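Local coordinates for protein arginyl-trna synthetase (Thermus thermophilus, PDB 1IQ0) that probably charges tRNA(Arg) with L-arginine at the expense of ATP, working as a monomeric class I aminoacyl-tRNA synthetase, at residues Arg3-Glu8 and Arg22-Arg27; Ala13-Met17 and Glu57-Leu62; Asp35-Phe41 and Gly76-Leu82; Arg93-Phe98 and Asp511-Ala515. All coordinates share one frame; numbering follows the deposited sequence.

Contact 1: Arg3-Glu8 and Arg22-Arg27; sequences RRALEE and RLKVAR
With CG anti to its carbonyl carbon (chi1 -54°) and the chain extended from there on, Glu7 carries its carboxylate from helix 3-15 down to the backbone of Val25. Val25 N donates to Glu7 OE2 over 2.6 Å in a nearly straight bond, which reaches the oxygen on its anti side and a little out of the carboxylate plane. Val25 packs its CG1 methyl against the stem of the same side chain, 3.7 Å from Glu7 CG, while CG2 meets Leu6 CD2 at 4.2 Å. One turn earlier on the helix, Arg3 bends at chi3 (61°) and brings NH2 within 3.1 Å of Val25 O; the oxygen lies near the guanidinium plane, although the donor is tilted from that of the carbonyl. Arg3 NH1 is taken by Asp511. Round the Glu7 carboxylate, Arg4 NE stands 3.4 Å from Glu7 OE1, and Lys24 NZ makes a long salt bridge of 3.8 Å to OE2. At the outer end, the poorly ordered Arg22 offers NH2 to Glu8 OE1 in a weak bond of 3.3 Å, the two planes turned 60° apart. Helix side chains thus hold both the N-H and the C=O of Val25, much as a neighbouring strand would, and the buried charge of Glu7 is met by Arg4 and Lys24, a setting likely to keep it ionised.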
# COMPACT_ATOMS: atom_id res chain seq x y z
N ARG A 3 18.02 -10.88 -11.24
CA ARG A 3 17.92 -11.71 -10.04
C ARG A 3 16.89 -12.83 -10.19
O ARG A 3 17.16 -13.96 -9.80
CB ARG A 3 17.58 -10.86 -8.82
CG ARG A 3 18.72 -9.98 -8.37
CD ARG A 3 18.32 -9.15 -7.17
NE ARG A 3 17.96 -9.96 -6.01
CZ ARG A 3 17.70 -9.47 -4.81
NH1 ARG A 3 17.77 -8.16 -4.60
NH2 ARG A 3 17.39 -10.28 -3.81
N ARG A 4 15.73 -12.51 -10.75
CA ARG A 4 14.68 -13.50 -10.94
C ARG A 4 15.09 -14.50 -12.01
O ARG A 4 14.78 -15.69 -11.90
CB ARG A 4 13.36 -12.83 -11.35
CG ARG A 4 12.60 -12.16 -10.19
CD ARG A 4 12.14 -13.19 -9.16
NE ARG A 4 11.58 -12.58 -7.96
CZ ARG A 4 10.33 -12.12 -7.84
NH1 ARG A 4 9.49 -12.20 -8.87
NH2 ARG A 4 9.92 -11.60 -6.70
N ALA A 5 15.79 -14.02 -13.03
CA ALA A 5 16.26 -14.89 -14.10
C ALA A 5 17.22 -15.91 -13.49
O ALA A 5 17.27 -17.07 -13.91
CB ALA A 5 16.96 -14.07 -15.17
N LEU A 6 17.97 -15.46 -12.49
CA LEU A 6 18.92 -16.33 -11.82
C LEU A 6 18.20 -17.37 -10.95
O LEU A 6 18.60 -18.53 -10.90
CB LEU A 6 19.88 -15.50 -10.97
CG LEU A 6 21.00 -16.24 -10.23
CD1 LEU A 6 21.73 -17.20 -11.18
CD2 LEU A 6 21.97 -15.20 -9.66
N GLU A 7 17.13 -16.95 -10.29
CA GLU A 7 16.37 -17.87 -9.45
C GLU A 7 15.66 -18.88 -10.34
O GLU A 7 15.52 -20.05 -9.98
CB GLU A 7 15.34 -17.11 -8.61
CG GLU A 7 15.94 -15.99 -7.79
CD GLU A 7 14.94 -15.33 -6.86
OE1 GLU A 7 13.78 -15.12 -7.27
OE2 GLU A 7 15.33 -15.01 -5.71
N GLU A 8 15.21 -18.44 -11.51
CA GLU A 8 14.53 -19.33 -12.44
C GLU A 8 15.49 -20.42 -12.91
O GLU A 8 15.13 -21.60 -12.93
CB GLU A 8 14.01 -18.55 -13.65
CG GLU A 8 13.35 -19.42 -14.71
CD GLU A 8 12.27 -20.32 -14.15
OE1 GLU A 8 11.32 -19.80 -13.52
OE2 GLU A 8 12.35 -21.55 -14.34
N ARG A 22 11.72 -23.96 -4.81
CA ARG A 22 12.28 -22.71 -5.34
C ARG A 22 13.03 -21.95 -4.25
O ARG A 22 12.50 -21.73 -3.16
CB ARG A 22 11.16 -21.84 -5.91
CG ARG A 22 11.60 -20.45 -6.33
CD ARG A 22 10.46 -19.66 -6.94
NE ARG A 22 10.05 -20.20 -8.24
CZ ARG A 22 10.80 -20.14 -9.34
NH1 ARG A 22 12.00 -19.58 -9.30
NH2 ARG A 22 10.35 -20.66 -10.48
N LEU A 23 14.26 -21.55 -4.55
CA LEU A 23 15.08 -20.81 -3.61
C LEU A 23 15.21 -19.34 -3.99
O LEU A 23 15.24 -18.99 -5.17
CB LEU A 23 16.48 -21.44 -3.53
CG LEU A 23 16.59 -22.83 -2.90
CD1 LEU A 23 18.06 -23.24 -2.88
CD2 LEU A 23 16.03 -22.81 -1.49
N LYS A 24 15.30 -18.47 -2.98
CA LYS A 24 15.44 -17.04 -3.22
C LYS A 24 16.90 -16.63 -3.17
O LYS A 24 17.66 -17.06 -2.30
CB LYS A 24 14.65 -16.24 -2.18
CG LYS A 24 13.15 -16.49 -2.16
CD LYS A 24 12.49 -16.29 -3.53
CE LYS A 24 12.86 -14.95 -4.16
NZ LYS A 24 12.66 -13.81 -3.23
N VAL A 25 17.30 -15.79 -4.12
CA VAL A 25 18.66 -15.29 -4.18
C VAL A 25 18.65 -13.96 -3.43
O VAL A 25 17.62 -13.29 -3.37
CB VAL A 25 19.11 -15.07 -5.65
CG1 VAL A 25 18.45 -13.82 -6.21
CG2 VAL A 25 20.62 -14.96 -5.72
N ALA A 26 19.78 -13.59 -2.84
CA ALA A 26 19.88 -12.34 -2.10
C ALA A 26 21.29 -11.79 -2.25
O ALA A 26 22.20 -12.53 -2.63
CB ALA A 26 19.56 -12.57 -0.62
N ARG A 27 21.46 -10.50 -1.97
CA ARG A 27 22.77 -9.87 -2.07
C ARG A 27 23.77 -10.59 -1.18
O ARG A 27 23.51 -10.85 -0.01
CB ARG A 27 22.67 -8.39 -1.67
CG ARG A 27 22.00 -7.52 -2.72
CD ARG A 27 22.88 -7.41 -3.96
NE ARG A 27 24.10 -6.66 -3.69
CZ ARG A 27 24.16 -5.33 -3.63
NH1 ARG A 27 23.07 -4.60 -3.83
NH2 ARG A 27 25.31 -4.72 -3.37

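Contact 2: Ala13-Met17 and Glu57-Leu62; sequences ALKEM and ELKDRL
Glu16 O, close to the end of helix 3-15, receives a weak hydrogen bond from Arg61 NH1 at 3.1 Å, with the oxygen at the edge of the guanidinium group. Arg61 spans the gap because its chain is extended from CG to NE. Near the root of that group, Arg61 NE lies 3.2 Å from Glu57 OE2, an attraction of charges alone, since the oxygen sits well out of the guanidinium plane. Met17 runs obliquely across the arginine, its CG 3.5 Å from Arg61 CD, and slides past Glu57 in the opposite direction with SD 3.6 Å from Glu57 CG. A bend at chi3 (-71°) then turns the methyl inward, so that Met17 CE meets Leu58 CD1 at 3.8 Å. That leucine methyl is shared: Ala13 CB approaches Leu58 CD1 to 4.0 Å, and Leu14 CD2 also reaches it. Ala13 CB is in addition 3.8 Å from Leu62 CD1. Beyond the two helices, Leu58 and Leu62 continue onto Leu78 and Phe80 of strand 77-82. A serine in place of Met17 would probably open a gap over Leu58 CD1 and leave Arg61 CD without its apolar neighbour. Cohesion between the ends of helices 3-15 and 51-60 therefore rests mainly on dispersion between aliphatic groups, while the one polar link across, from Arg61 to Glu16 O, is weak; the Glu57-Arg61 pair stays within 57-62.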
# COMPACT_ATOMS: atom_id res chain seq x y z
N ALA A 13 17.10 -26.05 -12.36
CA ALA A 13 18.22 -26.94 -12.07
C ALA A 13 17.94 -27.84 -10.87
O ALA A 13 18.45 -28.96 -10.80
CB ALA A 13 19.48 -26.12 -11.83
N LEU A 14 17.14 -27.34 -9.93
CA LEU A 14 16.79 -28.10 -8.73
C LEU A 14 15.81 -29.22 -9.06
O LEU A 14 15.79 -30.25 -8.38
CB LEU A 14 16.20 -27.17 -7.67
CG LEU A 14 17.18 -26.23 -6.95
CD1 LEU A 14 16.42 -25.18 -6.16
CD2 LEU A 14 18.08 -27.05 -6.03
N LYS A 15 14.99 -29.01 -10.08
CA LYS A 15 14.02 -30.02 -10.50
C LYS A 15 14.73 -31.18 -11.18
O LYS A 15 14.34 -32.34 -11.01
CB LYS A 15 12.99 -29.39 -11.44
CG LYS A 15 11.95 -28.54 -10.73
CD LYS A 15 11.43 -27.39 -11.60
CE LYS A 15 10.76 -27.88 -12.88
NZ LYS A 15 10.24 -26.74 -13.69
N GLU A 16 15.78 -30.87 -11.94
CA GLU A 16 16.54 -31.90 -12.64
C GLU A 16 17.40 -32.74 -11.70
O GLU A 16 18.14 -33.62 -12.14
CB GLU A 16 17.44 -31.26 -13.71
CG GLU A 16 16.69 -30.74 -14.92
CD GLU A 16 17.62 -30.24 -16.01
OE1 GLU A 16 18.48 -31.02 -16.47
OE2 GLU A 16 17.49 -29.06 -16.41
N MET A 17 17.31 -32.46 -10.40
CA MET A 17 18.07 -33.21 -9.40
C MET A 17 17.11 -33.97 -8.51
O MET A 17 17.49 -34.94 -7.85
CB MET A 17 18.92 -32.26 -8.55
CG MET A 17 19.95 -31.46 -9.31
SD MET A 17 21.03 -30.55 -8.19
CE MET A 17 19.91 -29.31 -7.59
N GLU A 57 26.78 -29.52 -5.56
CA GLU A 57 25.90 -30.33 -6.40
C GLU A 57 25.16 -29.41 -7.37
O GLU A 57 25.14 -29.65 -8.58
CB GLU A 57 24.90 -31.08 -5.52
CG GLU A 57 23.77 -31.77 -6.28
CD GLU A 57 24.26 -32.92 -7.14
OE1 GLU A 57 24.87 -33.86 -6.58
OE2 GLU A 57 24.02 -32.89 -8.36
N LEU A 58 24.54 -28.37 -6.82
CA LEU A 58 23.79 -27.41 -7.62
C LEU A 58 24.69 -26.77 -8.67
O LEU A 58 24.30 -26.58 -9.82
CB LEU A 58 23.19 -26.33 -6.72
CG LEU A 58 22.38 -25.22 -7.40
CD1 LEU A 58 21.26 -25.84 -8.23
CD2 LEU A 58 21.81 -24.29 -6.34
N LYS A 59 25.91 -26.45 -8.26
CA LYS A 59 26.88 -25.84 -9.16
C LYS A 59 27.16 -26.76 -10.35
O LYS A 59 27.30 -26.30 -11.48
CB LYS A 59 28.18 -25.56 -8.42
CG LYS A 59 29.25 -24.88 -9.25
CD LYS A 59 30.57 -24.79 -8.50
CE LYS A 59 31.60 -23.99 -9.28
NZ LYS A 59 31.73 -24.49 -10.67
N ASP A 60 27.22 -28.06 -10.07
CA ASP A 60 27.50 -29.06 -11.10
C ASP A 60 26.43 -29.20 -12.18
O ASP A 60 26.74 -29.45 -13.34
CB ASP A 60 27.75 -30.41 -10.44
CG ASP A 60 28.97 -30.40 -9.53
OD1 ASP A 60 29.22 -31.43 -8.87
OD2 ASP A 60 29.67 -29.37 -9.49
N ARG A 61 25.17 -29.04 -11.80
CA ARG A 61 24.08 -29.17 -12.76
C ARG A 61 23.41 -27.84 -13.11
O ARG A 61 22.27 -27.82 -13.57
CB ARG A 61 23.02 -30.13 -12.22
CG ARG A 61 23.53 -31.52 -11.95
CD ARG A 61 22.41 -32.46 -11.56
NE ARG A 61 22.91 -33.80 -11.26
CZ ARG A 61 22.14 -34.84 -10.96
NH1 ARG A 61 20.82 -34.70 -10.91
NH2 ARG A 61 22.69 -36.02 -10.70
N LEU A 62 24.12 -26.74 -12.89
CA LEU A 62 23.55 -25.43 -13.19
C LEU A 62 24.16 -24.74 -14.40
O LEU A 62 25.31 -24.30 -14.37
CB LEU A 62 23.69 -24.50 -11.98
CG LEU A 62 23.17 -23.07 -12.20
CD1 LEU A 62 21.71 -23.09 -12.59
CD2 LEU A 62 23.37 -22.26 -10.93

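Contact 3: Asp35-Phe41 and Gly76-Leu82; sequences DYGVPLF and GYLNFRL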
# COMPACT_ATOMS: atom_id res chain seq x y z
N ASP A 35 28.30 -11.46 -5.86
CA ASP A 35 27.31 -10.41 -5.74
C ASP A 35 26.00 -10.94 -5.19
O ASP A 35 25.33 -10.26 -4.40
CB ASP A 35 27.08 -9.77 -7.11
CG ASP A 35 28.36 -9.29 -7.74
OD1 ASP A 35 29.10 -8.53 -7.08
OD2 ASP A 35 28.64 -9.65 -8.90
N TYR A 36 25.64 -12.15 -5.61
CA TYR A 36 24.41 -12.79 -5.18
C TYR A 36 24.66 -14.20 -4.68
O TYR A 36 25.58 -14.88 -5.13
CB TYR A 36 23.41 -12.85 -6.34
CG TYR A 36 22.90 -11.49 -6.78
CD1 TYR A 36 23.26 -10.96 -8.02
CD2 TYR A 36 22.07 -10.74 -5.96
CE1 TYR A 36 22.80 -9.71 -8.42
CE2 TYR A 36 21.62 -9.49 -6.35
CZ TYR A 36 21.98 -8.98 -7.58
OH TYR A 36 21.52 -7.74 -7.96
N GLY A 37 23.82 -14.64 -3.75
CA GLY A 37 23.97 -15.97 -3.21
C GLY A 37 22.65 -16.60 -2.83
O GLY A 37 21.65 -15.91 -2.62
N VAL A 38 22.64 -17.92 -2.75
CA VAL A 38 21.45 -18.64 -2.39
C VAL A 38 21.80 -19.57 -1.23
O VAL A 38 22.84 -20.24 -1.26
CB VAL A 38 20.91 -19.46 -3.58
CG1 VAL A 38 21.94 -20.50 -4.01
CG2 VAL A 38 19.59 -20.11 -3.21
N PRO A 39 20.97 -19.61 -0.19
CA PRO A 39 21.22 -20.47 0.97
C PRO A 39 20.71 -21.89 0.72
O PRO A 39 19.66 -22.07 0.11
CB PRO A 39 20.44 -19.77 2.08
CG PRO A 39 19.21 -19.32 1.34
CD PRO A 39 19.77 -18.77 0.03
N LEU A 40 21.46 -22.89 1.18
CA LEU A 40 21.04 -24.27 1.01
C LEU A 40 20.96 -24.96 2.37
O LEU A 40 21.39 -26.10 2.53
CB LEU A 40 21.99 -25.04 0.09
CG LEU A 40 21.99 -24.58 -1.36
CD1 LEU A 40 22.89 -23.36 -1.52
CD2 LEU A 40 22.48 -25.69 -2.26
N PHE A 41 20.40 -24.25 3.34
CA PHE A 41 20.25 -24.76 4.69
C PHE A 41 18.87 -25.36 4.89
O PHE A 41 18.71 -26.37 5.59
CB PHE A 41 20.49 -23.64 5.70
CG PHE A 41 21.84 -22.99 5.56
CD1 PHE A 41 23.00 -23.69 5.89
CD2 PHE A 41 21.96 -21.70 5.07
CE1 PHE A 41 24.26 -23.11 5.73
CE2 PHE A 41 23.21 -21.11 4.91
CZ PHE A 41 24.36 -21.82 5.24
N GLY A 76 27.77 -23.54 2.70
CA GLY A 76 26.32 -23.54 2.80
C GLY A 76 25.59 -22.80 1.70
O GLY A 76 24.52 -23.21 1.26
N TYR A 77 26.18 -21.70 1.24
CA TYR A 77 25.58 -20.90 0.18
C TYR A 77 26.27 -21.20 -1.15
O TYR A 77 27.36 -21.76 -1.19
CB TYR A 77 25.75 -19.40 0.44
CG TYR A 77 25.03 -18.83 1.65
CD1 TYR A 77 25.50 -19.04 2.94
CD2 TYR A 77 23.89 -18.05 1.48
CE1 TYR A 77 24.85 -18.48 4.05
CE2 TYR A 77 23.23 -17.49 2.58
CZ TYR A 77 23.71 -17.71 3.85
OH TYR A 77 23.05 -17.15 4.93
N LEU A 78 25.60 -20.82 -2.23
CA LEU A 78 26.18 -20.94 -3.56
C LEU A 78 26.14 -19.49 -4.04
O LEU A 78 25.06 -18.94 -4.30
CB LEU A 78 25.35 -21.82 -4.49
CG LEU A 78 25.89 -21.81 -5.93
CD1 LEU A 78 27.38 -22.19 -5.94
CD2 LEU A 78 25.10 -22.77 -6.80
N ASN A 79 27.30 -18.85 -4.11
CA ASN A 79 27.38 -17.46 -4.52
C ASN A 79 27.67 -17.29 -6.00
O ASN A 79 28.27 -18.16 -6.64
CB ASN A 79 28.44 -16.71 -3.71
CG ASN A 79 28.08 -16.60 -2.25
OD1 ASN A 79 26.90 -16.52 -1.89
ND2 ASN A 79 29.09 -16.58 -1.40
N PHE A 80 27.25 -16.15 -6.55
CA PHE A 80 27.46 -15.87 -7.95
C PHE A 80 28.12 -14.52 -8.17
O PHE A 80 27.66 -13.49 -7.65
CB PHE A 80 26.13 -15.89 -8.71
CG PHE A 80 25.36 -17.16 -8.54
CD1 PHE A 80 24.56 -17.36 -7.41
CD2 PHE A 80 25.43 -18.17 -9.50
CE1 PHE A 80 23.85 -18.55 -7.24
CE2 PHE A 80 24.73 -19.36 -9.34
CZ PHE A 80 23.93 -19.55 -8.20
N ARG A 81 29.21 -14.52 -8.93
CA ARG A 81 29.90 -13.29 -9.26
C ARG A 81 29.43 -12.97 -10.67
O ARG A 81 29.55 -13.80 -11.57
CB ARG A 81 31.42 -13.49 -9.20
CG ARG A 81 32.24 -12.24 -9.53
CD ARG A 81 33.59 -12.27 -8.83
NE ARG A 81 34.20 -13.60 -8.87
CZ ARG A 81 34.73 -14.15 -9.95
NH1 ARG A 81 34.75 -13.50 -11.10
NH2 ARG A 81 35.23 -15.38 -9.88
N LEU A 82 28.89 -11.77 -10.86
CA LEU A 82 28.37 -11.35 -12.15
C LEU A 82 29.45 -10.78 -13.06
O LEU A 82 30.47 -10.28 -12.60
CB LEU A 82 27.27 -10.30 -11.96
CG LEU A 82 26.06 -10.72 -11.11
CD1 LEU A 82 25.05 -9.58 -11.05
CD2 LEU A 82 25.40 -11.97 -11.71
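Strands 36-39 and 77-82 are the two central strands of the four-stranded antiparallel sheet in the N-terminal domain, and at one end of their pairing Asp35 and Tyr36 both face Phe80 in a classic beta bulge. Phe80 O takes two bonds there, from Asp35 N at 2.8 Å and from Tyr36 N at 3.2 Å. Asp35, with CG anti to its carbonyl carbon (chi1 -54°), brings its carboxylate to the backbone of Leu82, and Asp35 OD2 accepts Leu82 N at 2.9 Å on the anti side; the same oxygen has a charged partner in Arg503. Further on, Val38 and Leu78 form a hydrogen-bonded pair, and Val38 N reaches Leu78 O at 3.0 Å. Between it and the hydrogen-bonded Tyr36-Phe80 pair, Gly37 and Asn79 form a non-hydrogen-bonded pair, where Asn79 OD1 comes within 3.3 Å of Gly37 CA; a beta carbon on the glycine would run into that oxygen. On the same face Pro39 CB rests 3.6 Å from Tyr77 CE2. The poorly ordered Phe41 ring turns its edge to the face of Tyr77 in an offset T-shaped pair, centroids 5.1 Å apart and planes at 79°. On the other face are Tyr36, Val38, Leu78 and Phe80. The Tyr36 ring edge touches Leu82, CE1 to CD1 3.5 Å, and Phe80 lies against Leu6 and Ile10 of helix 3-15, while Leu78 meets Leu58 of helix 51-60. A bulged antiparallel sheet with helices laid on one face is a two-layer alpha/beta sandwich, the form of this N-terminal domain of arginyl-tRNA synthetases.

Contact 4: Arg93-Phe98 and Asp511-Ala515; sequences RPKAPF and DFEEA
Phe512, in the first turn of helix 512-522, meets the loop through its ring: CE2 lies 4.1 Å from Lys95 CE, the lysine chain folding across at about a right angle through bends at chi2 and chi3. Lys95 NZ itself goes on to Thr579 of helix 562-583, so the aliphatic part of the chain does the touching here. Next comes Glu513, which carries most of the contact with a chain extended beyond CG. Glu513 OE1 faces the edge of the Arg93 guanidinium group, 3.5 Å from NH2, in a salt bridge whose hydrogen bond is weak and whose planes are turned 45° apart; Arg93 NH2 has Glu90 as a further partner. A water donates to Glu513 OE2 at 2.8 Å and to Ala96 O at 2.6 Å, tying the carboxylate to the loop backbone. Phe98 crosses the glutamate obliquely, its CZ 3.7 Å from Glu513 OE2 and 3.9 Å from Glu513 CB, the latter carbon standing at the ring edge. With an alanine in place of Glu513, the bridging water would probably lose its acceptor on the helix, Arg93 one of its carboxylates, and a gap would open beside Phe98. Glu514 starts away from the loop and forms a salt bridge with Arg4 of the N-terminal domain, and the turn is closed by Ala515 N, which bonds to Asp511 O. Salt bridge, water bridge and ring edge together join the start of a helix in the DALR anticodon-binding domain to a loop of the catalytic domain, an interdomain junction of a class I synthetase.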
# COMPACT_ATOMS: atom_id res chain seq x y z
N ARG A 93 19.54 -0.65 -18.52
CA ARG A 93 18.27 -0.96 -19.19
C ARG A 93 17.10 -0.25 -18.50
O ARG A 93 17.00 -0.24 -17.27
CB ARG A 93 18.03 -2.47 -19.18
CG ARG A 93 16.74 -2.91 -19.85
CD ARG A 93 16.59 -4.44 -19.87
NE ARG A 93 16.39 -5.01 -18.54
CZ ARG A 93 15.35 -4.75 -17.75
NH1 ARG A 93 14.40 -3.93 -18.15
NH2 ARG A 93 15.26 -5.33 -16.56
N PRO A 94 16.19 0.36 -19.28
CA PRO A 94 15.03 1.06 -18.71
C PRO A 94 14.05 0.11 -18.03
O PRO A 94 13.70 -0.94 -18.57
CB PRO A 94 14.42 1.74 -19.93
CG PRO A 94 14.72 0.78 -21.04
CD PRO A 94 16.17 0.42 -20.76
N LYS A 95 13.61 0.48 -16.83
CA LYS A 95 12.67 -0.34 -16.06
C LYS A 95 11.24 0.19 -16.15
O LYS A 95 10.97 1.35 -15.84
CB LYS A 95 13.11 -0.42 -14.59
CG LYS A 95 14.24 0.54 -14.19
CD LYS A 95 13.86 2.01 -14.39
CE LYS A 95 12.67 2.41 -13.52
NZ LYS A 95 12.07 3.70 -13.95
N ALA A 96 10.33 -0.67 -16.59
CA ALA A 96 8.93 -0.29 -16.73
C ALA A 96 8.01 -1.35 -16.12
O ALA A 96 8.47 -2.44 -15.75
CB ALA A 96 8.59 -0.11 -18.21
N PRO A 97 6.70 -1.04 -15.99
CA PRO A 97 5.75 -2.00 -15.42
C PRO A 97 5.85 -3.36 -16.10
O PRO A 97 6.11 -3.46 -17.30
CB PRO A 97 4.40 -1.32 -15.67
CG PRO A 97 4.74 0.14 -15.53
CD PRO A 97 6.04 0.24 -16.31
N PHE A 98 5.64 -4.42 -15.32
CA PHE A 98 5.71 -5.78 -15.82
C PHE A 98 4.48 -6.14 -16.67
O PHE A 98 3.50 -5.40 -16.69
CB PHE A 98 5.85 -6.75 -14.65
CG PHE A 98 7.08 -6.50 -13.82
CD1 PHE A 98 7.16 -5.41 -12.98
CD2 PHE A 98 8.18 -7.35 -13.92
CE1 PHE A 98 8.31 -5.15 -12.24
CE2 PHE A 98 9.34 -7.11 -13.19
CZ PHE A 98 9.40 -6.01 -12.35
N ASP A 511 18.63 -4.27 -7.76
CA ASP A 511 17.73 -4.76 -6.72
C ASP A 511 16.36 -4.10 -6.70
O ASP A 511 15.49 -4.49 -5.93
CB ASP A 511 18.37 -4.59 -5.34
CG ASP A 511 19.62 -5.41 -5.18
OD1 ASP A 511 19.68 -6.53 -5.74
OD2 ASP A 511 20.55 -4.96 -4.48
N PHE A 512 16.17 -3.10 -7.56
CA PHE A 512 14.91 -2.38 -7.61
C PHE A 512 13.67 -3.23 -7.93
O PHE A 512 12.66 -3.16 -7.22
CB PHE A 512 15.00 -1.26 -8.63
CG PHE A 512 13.68 -0.57 -8.89
CD1 PHE A 512 13.05 0.15 -7.87
CD2 PHE A 512 13.07 -0.66 -10.13
CE1 PHE A 512 11.83 0.77 -8.10
CE2 PHE A 512 11.84 -0.04 -10.37
CZ PHE A 512 11.23 0.68 -9.35
N GLU A 513 13.74 -4.01 -9.00
CA GLU A 513 12.61 -4.83 -9.40
C GLU A 513 12.24 -5.87 -8.33
O GLU A 513 11.06 -6.15 -8.12
CB GLU A 513 12.89 -5.49 -10.76
CG GLU A 513 13.09 -4.46 -11.88
CD GLU A 513 13.01 -5.05 -13.28
OE1 GLU A 513 13.69 -6.07 -13.55
OE2 GLU A 513 12.27 -4.49 -14.12
N GLU A 514 13.24 -6.41 -7.65
CA GLU A 514 12.96 -7.39 -6.61
C GLU A 514 12.25 -6.73 -5.43
O GLU A 514 11.36 -7.33 -4.81
CB GLU A 514 14.25 -8.05 -6.12
CG GLU A 514 14.04 -9.18 -5.13
CD GLU A 514 13.14 -10.29 -5.68
OE1 GLU A 514 13.35 -10.71 -6.84
OE2 GLU A 514 12.24 -10.75 -4.94
N ALA A 515 12.64 -5.50 -5.11
CA ALA A 515 12.01 -4.78 -4.01
C ALA A 515 10.55 -4.53 -4.37
O ALA A 515 9.66 -4.64 -3.52
CB ALA A 515 12.73 -3.44 -3.77
O HOH W 1 10.25 -2.58 -13.92

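From the N terminus, contact 1 closes the loop in which the chain turns back after helix 3-15 and lays 22-27 against its first turns. Contact 2 (13-17 with 57-62) crosses it, since it starts inside that loop and ends beyond, and contact 3 (35-41 with 76-82) crosses contact 2 but follows contact 1 in series. These three lie within the N-terminal domain: Leu14 touches Leu23, Ala26 joins Gly37 in the sheet, and Leu62 packs on Phe80. Contact 4 spans more than 400 residues, joining the catalytic and anticodon-binding domains. Asp511 links it back, receiving Arg3 and Arg27 of contact 1 and the Tyr36 hydroxyl of contact 3; contact 2 does not touch contact 4, their nearest atoms being about 15 Å apart.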